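Local coordinates for protein D-alanine--D-alanine ligase (Coxiella burnetii, PDB 3TQT) that joins two D-alanine molecules into D-alanyl-D-alanine at the expense of ATP, a step of peptidoglycan biosynthesis in the cytoplasm, at residues P86-S89 with R95-S98; F43-H46 with W50-I53; G118-E121 with P126-G129. All blocks are in the same frame, centred on the assembly; numbering follows the deposited sequence.

All three contacts lie in the N-terminal part of the ligase, and contacts 1 and 2 are antiparallel hairpins of one mixed sheet. Contact 1, at the outermost strand 96-97, is partly exposed and combines a polar face, Gln88 with Arg96, with a buried aromatic one, Trp87 with Tyr97, whereas contact 2, deeper in the sheet, is buried and rests on aromatic and aliphatic packing with a polar end at Asp45. Contact 3 is also buried but joins helix 115-122 to the loop that follows it. Trp50 CZ3 lies 3.7 Å from Trp87 CZ3, linking contacts 1 and 2, and Leu119 and Leu120 carry this packing on to contact 3.

Contact 1: P86-S89 with R95-S98; sequences PWQS and RRYS
Arg95 O is gripped twice by Ser89. The backbone N of Ser89 donates to it over 2.9 Å in a nearly straight bond (N-H...O 171°), and Ser89 OG donates as well, lying in the carbonyl plane on a lone pair. A chi1 of 55° sets OG between its own backbone N and carbonyl carbon, which brings Ser89 OG within 2.9 Å of Arg95 O. One residue further in, Tyr97 N donates to Trp87 O at 2.8 Å, which makes Trp87 and Tyr97 a hydrogen-bonded antiparallel pair; Gln88 and Arg96 form the adjoining non-hydrogen-bonded pair.

The two faces differ in chemistry. On that of Gln88 and Arg96, both chains run extended, and Gln88 OE1 meets the guanidinium edge of Arg96. NE gives the stronger bond, 2.8 Å to OE1, but from above the amide carbonyl plane; NH2 adds a weak one. Arg96 NH1 makes a salt bridge with Asp82, so NE and NH1 have different partners. On the other face Trp87 and Tyr97 cross at about a right angle, their CB atoms 4.1 Å apart, and Leu52 touches both. Trp87 NE1 is satisfied by Ser8. Arg95 bends at chi2 and chi3 so that its NE lies 3.5 Å above the centre of the Tyr97 ring while donating to Arg96 O.

Strand 96-97 is the outermost strand of the mixed sheet within this chain, with 87-89 next to it, and Arg96 also packs on Leu90 of the second subunit. The shared acceptor at Arg95 O pins the loop end of the hairpin, while the amide and Asp82 together would fix the rotation of the Arg96 guanidinium and probably favour its positive charge at this partly exposed edge.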
ATOM      1  N   PRO A  86       7.006 -10.283  18.781  1.00 27.71           N
ATOM      2  CA  PRO A  86       5.832  -9.508  18.383  1.00 27.55           C
ATOM      3  C   PRO A  86       4.506 -10.152  18.769  1.00 27.66           C
ATOM      4  O   PRO A  86       3.507  -9.440  18.820  1.00 29.87           O
ATOM      5  CB  PRO A  86       5.962  -9.457  16.864  1.00 24.92           C
ATOM      6  CG  PRO A  86       6.678 -10.715  16.515  1.00 24.02           C
ATOM      7  CD  PRO A  86       7.652 -10.941  17.631  1.00 25.60           C
ATOM      8  N   TRP A  87       4.495 -11.462  19.021  1.00 18.63           N
ATOM      9  CA  TRP A  87       3.254 -12.175  19.297  1.00 20.72           C
ATOM     10  C   TRP A  87       3.098 -12.363  20.786  1.00 27.52           C
ATOM     11  O   TRP A  87       4.042 -12.781  21.470  1.00 27.82           O
ATOM     12  CB  TRP A  87       3.254 -13.557  18.645  1.00 20.89           C
ATOM     13  CG  TRP A  87       3.788 -13.603  17.261  1.00 22.29           C
ATOM     14  CD1 TRP A  87       4.676 -14.508  16.759  1.00 26.41           C
ATOM     15  CD2 TRP A  87       3.469 -12.708  16.184  1.00 25.05           C
ATOM     16  NE1 TRP A  87       4.918 -14.242  15.424  1.00 28.28           N
ATOM     17  CE2 TRP A  87       4.197 -13.138  15.053  1.00 23.43           C
ATOM     18  CE3 TRP A  87       2.646 -11.582  16.067  1.00 21.33           C
ATOM     19  CZ2 TRP A  87       4.127 -12.484  13.830  1.00 27.12           C
ATOM     20  CZ3 TRP A  87       2.562 -10.944  14.838  1.00 30.08           C
ATOM     21  CH2 TRP A  87       3.302 -11.393  13.740  1.00 30.02           C
ATOM     22  N   GLN A  88       1.908 -12.079  21.290  1.00 24.30           N
ATOM     23  CA  GLN A  88       1.676 -12.171  22.726  1.00 30.76           C
ATOM     24  C   GLN A  88       0.450 -13.003  22.991  1.00 29.26           C
ATOM     25  O   GLN A  88      -0.608 -12.728  22.450  1.00 27.68           O
ATOM     26  CB  GLN A  88       1.475 -10.783  23.325  1.00 32.21           C
ATOM     27  CG  GLN A  88       1.263 -10.793  24.827  1.00 43.31           C
ATOM     28  CD  GLN A  88       1.288  -9.403  25.411  1.00 53.98           C
ATOM     29  OE1 GLN A  88       2.128  -8.578  25.045  1.00 57.38           O
ATOM     30  NE2 GLN A  88       0.357  -9.125  26.314  1.00 63.84           N
ATOM     31  N   SER A  89       0.587 -14.017  23.835  1.00 33.47           N
ATOM     32  CA  SER A  89      -0.536 -14.895  24.138  1.00 39.12           C
ATOM     33  C   SER A  89      -1.606 -14.144  24.924  1.00 40.44           C
ATOM     34  O   SER A  89      -1.292 -13.262  25.720  1.00 42.21           O
ATOM     35  CB  SER A  89      -0.055 -16.112  24.931  1.00 52.34           C
ATOM     36  OG  SER A  89       0.640 -15.710  26.096  1.00 59.76           O
ATOM     37  N   ARG A  95       2.680 -14.376  27.842  1.00 37.97           N
ATOM     38  CA  ARG A  95       3.773 -15.101  27.196  1.00 40.14           C
ATOM     39  C   ARG A  95       4.008 -14.604  25.765  1.00 32.01           C
ATOM     40  O   ARG A  95       3.136 -14.729  24.919  1.00 35.78           O
ATOM     41  CB  ARG A  95       3.470 -16.599  27.182  1.00 49.55           C
ATOM     42  CG  ARG A  95       4.694 -17.480  26.966  1.00 62.38           C
ATOM     43  CD  ARG A  95       4.702 -18.103  25.582  1.00 69.06           C
ATOM     44  NE  ARG A  95       5.967 -17.883  24.881  1.00 72.15           N
ATOM     45  CZ  ARG A  95       6.850 -18.837  24.596  1.00 66.07           C
ATOM     46  NH1 ARG A  95       6.612 -20.096  24.947  1.00 67.45           N
ATOM     47  NH2 ARG A  95       7.969 -18.530  23.952  1.00 58.74           N
ATOM     48  N   ARG A  96       5.187 -14.049  25.495  1.00 34.03           N
ATOM     49  CA  ARG A  96       5.485 -13.541  24.155  1.00 35.64           C
ATOM     50  C   ARG A  96       6.315 -14.520  23.331  1.00 26.76           C
ATOM     51  O   ARG A  96       7.079 -15.311  23.876  1.00 35.51           O
ATOM     52  CB  ARG A  96       6.150 -12.164  24.222  1.00 45.29           C
ATOM     53  CG  ARG A  96       5.195 -11.058  24.651  1.00 49.88           C
ATOM     54  CD  ARG A  96       5.858  -9.688  24.648  1.00 47.21           C
ATOM     55  NE  ARG A  96       4.954  -8.655  25.149  1.00 43.24           N
ATOM     56  CZ  ARG A  96       5.280  -7.373  25.296  1.00 51.64           C
ATOM     57  NH1 ARG A  96       6.500  -6.951  24.979  1.00 45.63           N
ATOM     58  NH2 ARG A  96       4.384  -6.507  25.757  1.00 55.72           N
ATOM     59  N   TYR A  97       6.138 -14.478  22.014  1.00 27.07           N
ATOM     60  CA  TYR A  97       6.803 -15.414  21.117  1.00 25.64           C
ATOM     61  C   TYR A  97       7.639 -14.664  20.107  1.00 28.86           C
ATOM     62  O   TYR A  97       7.204 -13.646  19.558  1.00 24.66           O
ATOM     63  CB  TYR A  97       5.797 -16.257  20.346  1.00 28.67           C
ATOM     64  CG  TYR A  97       4.868 -17.095  21.189  1.00 34.47           C
ATOM     65  CD1 TYR A  97       5.038 -18.469  21.284  1.00 44.43           C
ATOM     66  CD2 TYR A  97       3.804 -16.518  21.860  1.00 39.38           C
ATOM     67  CE1 TYR A  97       4.178 -19.242  22.040  1.00 47.64           C
ATOM     68  CE2 TYR A  97       2.946 -17.278  22.619  1.00 48.59           C
ATOM     69  CZ  TYR A  97       3.134 -18.638  22.705  1.00 52.37           C
ATOM     70  OH  TYR A  97       2.270 -19.391  23.466  1.00 62.27           O
ATOM     71  N   SER A  98       8.823 -15.205  19.851  1.00 25.23           N
ATOM     72  CA  SER A  98       9.797 -14.598  18.958  1.00 29.43           C
ATOM     73  C   SER A  98       9.391 -14.753  17.507  1.00 26.49           C
ATOM     74  O   SER A  98       8.734 -15.718  17.137  1.00 25.17           O
ATOM     75  CB  SER A  98      11.144 -15.296  19.133  1.00 25.91           C
ATOM     76  OG  SER A  98      11.668 -15.042  20.412  1.00 34.14           O
TER

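Contact 2: F43-H46 with W50-I53; sequences FIDH and WYLI
Phe43 and Tyr51 exchange both of their backbone hydrogen bonds: Phe43 N donates to Tyr51 O at 2.7 Å, and Tyr51 N returns a bond of 2.8 Å to Phe43 O. This closed pair fixes the antiparallel register of strands 37-44 and 50-53, with Ile44 and Trp50 as the next, non-hydrogen-bonded pair. Phe43 O also receives a CA-H...O contact from Trp50. The backbone of that second pair bonds outward instead, Ile44 to Cys11 and Gly13 and Trp50 to Ile76, so both strands are tied into the sheet on their other sides.

Side-chain polarity gathers at Asp45. Its carboxylate crosses the Tyr51 ring obliquely, with the two planes 64° apart, and reaches the ring at its edge. One water bridges them, donating to Asp45 OD2 at a distance too short to be taken exactly and lying 3.1 Å from Tyr51 OH. OD2 is also held by a salt bridge to Arg49, its strongest partner, while OD1 accepts from the backbone N of Val47. Both carboxylate oxygens are thus satisfied, largely from within the turn itself.

Ile44 and Trp50 pack on one face of the sheet, Phe43 and Tyr51 on the other, the latter beside Asp45. Ile44 lays CG1 over the five-membered ring of Trp50, 3.8 Å from its centroid and only 12° off the normal, a CH-pi contact; with CD1 continuing the chain (chi2 179°), the branch carries on to CE2. Trp50 also stacks on Phe80 of the second subunit. Phe43 and Tyr51 lie side by side, and Val68 of helix 64-70 touches both.

With its oxygens shared among an arginine, an amide and a water, Asp45 is probably stabilised as the anion, and this polar cluster ties the connecting turn to the end of a largely apolar hairpin.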
ATOM      1  N   PHE A  43      -2.350 -18.499  12.583  1.00 22.31           N
ATOM      2  CA  PHE A  43      -3.597 -18.719  11.871  1.00 21.14           C
ATOM      3  C   PHE A  43      -4.556 -17.569  12.125  1.00 24.80           C
ATOM      4  O   PHE A  43      -4.824 -17.225  13.268  1.00 30.47           O
ATOM      5  CB  PHE A  43      -4.236 -20.037  12.327  1.00 27.77           C
ATOM      6  CG  PHE A  43      -5.554 -20.331  11.670  1.00 26.06           C
ATOM      7  CD1 PHE A  43      -5.645 -20.436  10.292  1.00 24.45           C
ATOM      8  CD2 PHE A  43      -6.702 -20.512  12.433  1.00 25.67           C
ATOM      9  CE1 PHE A  43      -6.850 -20.721   9.682  1.00 30.08           C
ATOM     10  CE2 PHE A  43      -7.914 -20.794  11.829  1.00 26.32           C
ATOM     11  CZ  PHE A  43      -7.989 -20.901  10.450  1.00 27.66           C
ATOM     12  N   ILE A  44      -5.067 -16.978  11.048  1.00 24.16           N
ATOM     13  CA  ILE A  44      -6.083 -15.949  11.151  1.00 20.42           C
ATOM     14  C   ILE A  44      -7.374 -16.584  10.696  1.00 25.48           C
ATOM     15  O   ILE A  44      -7.474 -17.019   9.552  1.00 30.63           O
ATOM     16  CB  ILE A  44      -5.765 -14.764  10.226  1.00 22.75           C
ATOM     17  CG1 ILE A  44      -4.362 -14.222  10.535  1.00 23.21           C
ATOM     18  CG2 ILE A  44      -6.847 -13.688  10.338  1.00 28.24           C
ATOM     19  CD1 ILE A  44      -3.943 -13.056   9.665  1.00 28.39           C
ATOM     20  N   ASP A  45      -8.360 -16.659  11.581  1.00 26.67           N
ATOM     21  CA  ASP A  45      -9.601 -17.322  11.205  1.00 26.47           C
ATOM     22  C   ASP A  45     -10.506 -16.408  10.388  1.00 32.90           C
ATOM     23  O   ASP A  45     -10.118 -15.301   9.998  1.00 31.77           O
ATOM     24  CB  ASP A  45     -10.333 -17.885  12.432  1.00 35.42           C
ATOM     25  CG  ASP A  45     -10.900 -16.805  13.337  1.00 38.05           C
ATOM     26  OD1 ASP A  45     -10.976 -15.629  12.914  1.00 35.65           O
ATOM     27  OD2 ASP A  45     -11.290 -17.146  14.476  1.00 36.03           O
ATOM     28  N   HIS A  46     -11.718 -16.878  10.123  1.00 34.82           N
ATOM     29  CA  HIS A  46     -12.612 -16.173   9.216  1.00 40.94           C
ATOM     30  C   HIS A  46     -13.157 -14.855   9.755  1.00 41.95           C
ATOM     31  O   HIS A  46     -13.597 -13.999   8.981  1.00 42.90           O
ATOM     32  CB  HIS A  46     -13.752 -17.090   8.762  1.00 48.35           C
ATOM     33  CG  HIS A  46     -13.329 -18.105   7.746  1.00 49.05           C
ATOM     34  ND1 HIS A  46     -12.925 -17.758   6.475  1.00 55.61           N
ATOM     35  CD2 HIS A  46     -13.232 -19.453   7.818  1.00 49.42           C
ATOM     36  CE1 HIS A  46     -12.607 -18.850   5.803  1.00 51.66           C
ATOM     37  NE2 HIS A  46     -12.782 -19.892   6.596  1.00 49.92           N
ATOM     38  N   TRP A  50      -6.547 -14.098  15.617  1.00 23.67           N
ATOM     39  CA  TRP A  50      -5.229 -14.683  15.404  1.00 27.91           C
ATOM     40  C   TRP A  50      -4.896 -15.747  16.430  1.00 27.51           C
ATOM     41  O   TRP A  50      -5.153 -15.588  17.624  1.00 31.53           O
ATOM     42  CB  TRP A  50      -4.139 -13.612  15.481  1.00 26.51           C
ATOM     43  CG  TRP A  50      -4.119 -12.652  14.351  1.00 28.27           C
ATOM     44  CD1 TRP A  50      -5.187 -12.125  13.699  1.00 29.84           C
ATOM     45  CD2 TRP A  50      -2.949 -12.094  13.732  1.00 26.87           C
ATOM     46  NE1 TRP A  50      -4.759 -11.263  12.714  1.00 28.25           N
ATOM     47  CE2 TRP A  50      -3.392 -11.232  12.713  1.00 24.99           C
ATOM     48  CE3 TRP A  50      -1.576 -12.246  13.946  1.00 30.17           C
ATOM     49  CZ2 TRP A  50      -2.503 -10.521  11.894  1.00 29.28           C
ATOM     50  CZ3 TRP A  50      -0.695 -11.538  13.141  1.00 35.23           C
ATOM     51  CH2 TRP A  50      -1.163 -10.688  12.125  1.00 32.25           C
ATOM     52  N   TYR A  51      -4.283 -16.822  15.953  1.00 24.48           N
ATOM     53  CA  TYR A  51      -3.870 -17.909  16.812  1.00 23.98           C
ATOM     54  C   TYR A  51      -2.448 -18.286  16.449  1.00 25.76           C
ATOM     55  O   TYR A  51      -2.054 -18.210  15.294  1.00 28.39           O
ATOM     56  CB  TYR A  51      -4.780 -19.116  16.640  1.00 25.83           C
ATOM     57  CG  TYR A  51      -6.253 -18.844  16.882  1.00 26.95           C
ATOM     58  CD1 TYR A  51      -6.813 -19.013  18.141  1.00 29.28           C
ATOM     59  CD2 TYR A  51      -7.083 -18.428  15.848  1.00 29.75           C
ATOM     60  CE1 TYR A  51      -8.151 -18.777  18.370  1.00 32.01           C
ATOM     61  CE2 TYR A  51      -8.435 -18.196  16.068  1.00 34.83           C
ATOM     62  CZ  TYR A  51      -8.959 -18.373  17.331  1.00 34.44           C
ATOM     63  OH  TYR A  51     -10.290 -18.132  17.566  1.00 36.59           O
ATOM     64  N   LEU A  52      -1.669 -18.684  17.444  1.00 20.83           N
ATOM     65  CA  LEU A  52      -0.331 -19.155  17.163  1.00 21.46           C
ATOM     66  C   LEU A  52      -0.211 -20.647  17.411  1.00 27.07           C
ATOM     67  O   LEU A  52      -0.622 -21.146  18.455  1.00 30.84           O
ATOM     68  CB  LEU A  52       0.690 -18.409  18.015  1.00 21.20           C
ATOM     69  CG  LEU A  52       2.157 -18.692  17.708  1.00 21.88           C
ATOM     70  CD1 LEU A  52       2.975 -17.417  17.964  1.00 26.91           C
ATOM     71  CD2 LEU A  52       2.681 -19.834  18.536  1.00 30.36           C
ATOM     72  N   ILE A  53       0.370 -21.347  16.447  1.00 29.14           N
ATOM     73  CA  ILE A  53       0.660 -22.769  16.578  1.00 25.24           C
ATOM     74  C   ILE A  53       2.174 -22.936  16.604  1.00 28.98           C
ATOM     75  O   ILE A  53       2.845 -22.652  15.619  1.00 28.69           O
ATOM     76  CB  ILE A  53       0.071 -23.530  15.376  1.00 25.01           C
ATOM     77  CG1 ILE A  53      -1.442 -23.323  15.326  1.00 28.86           C
ATOM     78  CG2 ILE A  53       0.423 -25.003  15.432  1.00 28.11           C
ATOM     79  CD1 ILE A  53      -2.052 -23.507  13.932  1.00 29.86           C
TER
HETATM   80  O   HOH W   1     -11.626 -19.544  15.178  1.00 41.50           O

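Contact 3: G118-E121 with P126-G129; sequences GLLE and PYVG
Leu120 and Tyr127 make the tightly packed half of this contact. Leu120 CD1 reaches Tyr127 CB at 3.5 Å and also touches CG, while Leu120 CB comes within 3.6 Å of Tyr127 CD2, so the leucine spans the base and one flank of the tyrosine. It approaches the ring obliquely. The CB of Tyr127 points to the helix, and chi1 of 62° then sets CG between the backbone N and the carbonyl carbon. Strand 101-104 also adds to the packing, with Val102 and Pro104 on Leu120.

The far end of the ring belongs to the looser, more polar side, where Glu121 is partly exposed. A single strong bond holds it: Tyr127 OH donates to Glu121 OE2 over 2.6 Å. The hydroxyl meets OE2 on its anti side, 22° out of the carboxylate plane, and the carboxylate stands almost perpendicular to the ring, the planes 87° apart. A bend at chi2 folds the glutamate back to the ring edge. Arg354, from the long helix 340-370, makes a cation-pi contact with the Tyr127 ring and donates to Tyr127 O; its NH1 forms only a long, weak ion pair with Glu121 OE2. Toward the second subunit, Glu121 packs on Ala115 of that chain.

The contact thus folds the loop back over helix 115-122, and the loop in turn packs on helix 340-370. A short bond to an oxygen with an arginine nearby suggests that Glu121 is probably charged, stabilised by the phenol hydroxyl and, more weakly, by Arg354.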
ATOM      1  N   GLY A 118       1.389  -3.970   6.141  1.00 16.96           N
ATOM      2  CA  GLY A 118       1.361  -2.736   6.920  1.00 18.12           C
ATOM      3  C   GLY A 118       1.503  -2.980   8.413  1.00 20.81           C
ATOM      4  O   GLY A 118       2.225  -2.255   9.112  1.00 22.16           O
ATOM      5  N   LEU A 119       0.819  -4.008   8.906  1.00 18.74           N
ATOM      6  CA  LEU A 119       0.930  -4.393  10.307  1.00 21.73           C
ATOM      7  C   LEU A 119       2.358  -4.815  10.602  1.00 24.87           C
ATOM      8  O   LEU A 119       2.939  -4.445  11.629  1.00 20.03           O
ATOM      9  CB  LEU A 119      -0.035  -5.534  10.639  1.00 25.36           C
ATOM     10  CG  LEU A 119       0.138  -6.110  12.044  1.00 25.29           C
ATOM     11  CD1 LEU A 119       0.213  -4.981  13.065  1.00 30.64           C
ATOM     12  CD2 LEU A 119      -1.004  -7.084  12.363  1.00 30.15           C
ATOM     13  N   LEU A 120       2.937  -5.572   9.680  1.00 16.13           N
ATOM     14  CA  LEU A 120       4.287  -6.077   9.867  1.00 16.58           C
ATOM     15  C   LEU A 120       5.302  -4.945   9.847  1.00 20.63           C
ATOM     16  O   LEU A 120       6.295  -4.993  10.577  1.00 23.11           O
ATOM     17  CB  LEU A 120       4.627  -7.146   8.822  1.00 19.23           C
ATOM     18  CG  LEU A 120       3.769  -8.416   8.900  1.00 21.89           C
ATOM     19  CD1 LEU A 120       4.119  -9.339   7.763  1.00 22.16           C
ATOM     20  CD2 LEU A 120       3.963  -9.119  10.247  1.00 20.68           C
ATOM     21  N   GLU A 121       5.059  -3.924   9.026  1.00 18.95           N
ATOM     22  CA  GLU A 121       5.896  -2.728   9.052  1.00 20.33           C
ATOM     23  C   GLU A 121       5.776  -2.027  10.400  1.00 24.60           C
ATOM     24  O   GLU A 121       6.769  -1.569  10.957  1.00 22.68           O
ATOM     25  CB  GLU A 121       5.518  -1.744   7.946  1.00 19.29           C
ATOM     26  CG  GLU A 121       5.781  -2.251   6.551  1.00 18.67           C
ATOM     27  CD  GLU A 121       7.240  -2.206   6.171  1.00 31.08           C
ATOM     28  OE1 GLU A 121       8.049  -1.647   6.943  1.00 30.23           O
ATOM     29  OE2 GLU A 121       7.574  -2.734   5.092  1.00 27.42           O
ATOM     30  N   PRO A 126      10.934  -8.149   9.905  1.00 19.38           N
ATOM     31  CA  PRO A 126      11.252  -8.543   8.528  1.00 19.01           C
ATOM     32  C   PRO A 126      10.137  -9.441   8.010  1.00 22.03           C
ATOM     33  O   PRO A 126       9.591 -10.241   8.772  1.00 23.16           O
ATOM     34  CB  PRO A 126      12.560  -9.340   8.671  1.00 15.18           C
ATOM     35  CG  PRO A 126      13.112  -8.949  10.027  1.00 18.76           C
ATOM     36  CD  PRO A 126      11.910  -8.666  10.879  1.00 20.48           C
ATOM     37  N   TYR A 127       9.781  -9.308   6.737  1.00 22.03           N
ATOM     38  CA  TYR A 127       8.787 -10.204   6.170  1.00 20.99           C
ATOM     39  C   TYR A 127       9.045 -10.480   4.697  1.00 17.00           C
ATOM     40  O   TYR A 127       9.607  -9.646   3.965  1.00 18.61           O
ATOM     41  CB  TYR A 127       7.369  -9.673   6.392  1.00 18.12           C
ATOM     42  CG  TYR A 127       7.092  -8.346   5.744  1.00 19.74           C
ATOM     43  CD1 TYR A 127       6.547  -8.276   4.461  1.00 18.35           C
ATOM     44  CD2 TYR A 127       7.349  -7.162   6.419  1.00 21.37           C
ATOM     45  CE1 TYR A 127       6.283  -7.072   3.870  1.00 20.21           C
ATOM     46  CE2 TYR A 127       7.092  -5.937   5.829  1.00 20.28           C
ATOM     47  CZ  TYR A 127       6.553  -5.899   4.563  1.00 18.53           C
ATOM     48  OH  TYR A 127       6.304  -4.685   3.989  1.00 18.33           O
ATOM     49  N   VAL A 128       8.615 -11.654   4.265  1.00 18.62           N
ATOM     50  CA  VAL A 128       8.847 -12.090   2.902  1.00 16.34           C
ATOM     51  C   VAL A 128       7.950 -11.371   1.899  1.00 22.61           C
ATOM     52  O   VAL A 128       6.768 -11.112   2.163  1.00 21.39           O
ATOM     53  CB  VAL A 128       8.647 -13.593   2.786  1.00 16.05           C
ATOM     54  CG1 VAL A 128       8.606 -14.027   1.306  1.00 19.94           C
ATOM     55  CG2 VAL A 128       9.746 -14.310   3.564  1.00 14.34           C
ATOM     56  N   GLY A 129       8.527 -11.035   0.752  1.00 21.19           N
ATOM     57  CA  GLY A 129       7.731 -10.584  -0.381  1.00 19.02           C
ATOM     58  C   GLY A 129       7.511  -9.088  -0.475  1.00 16.13           C
ATOM     59  O   GLY A 129       8.222  -8.294   0.133  1.00 18.18           O
TER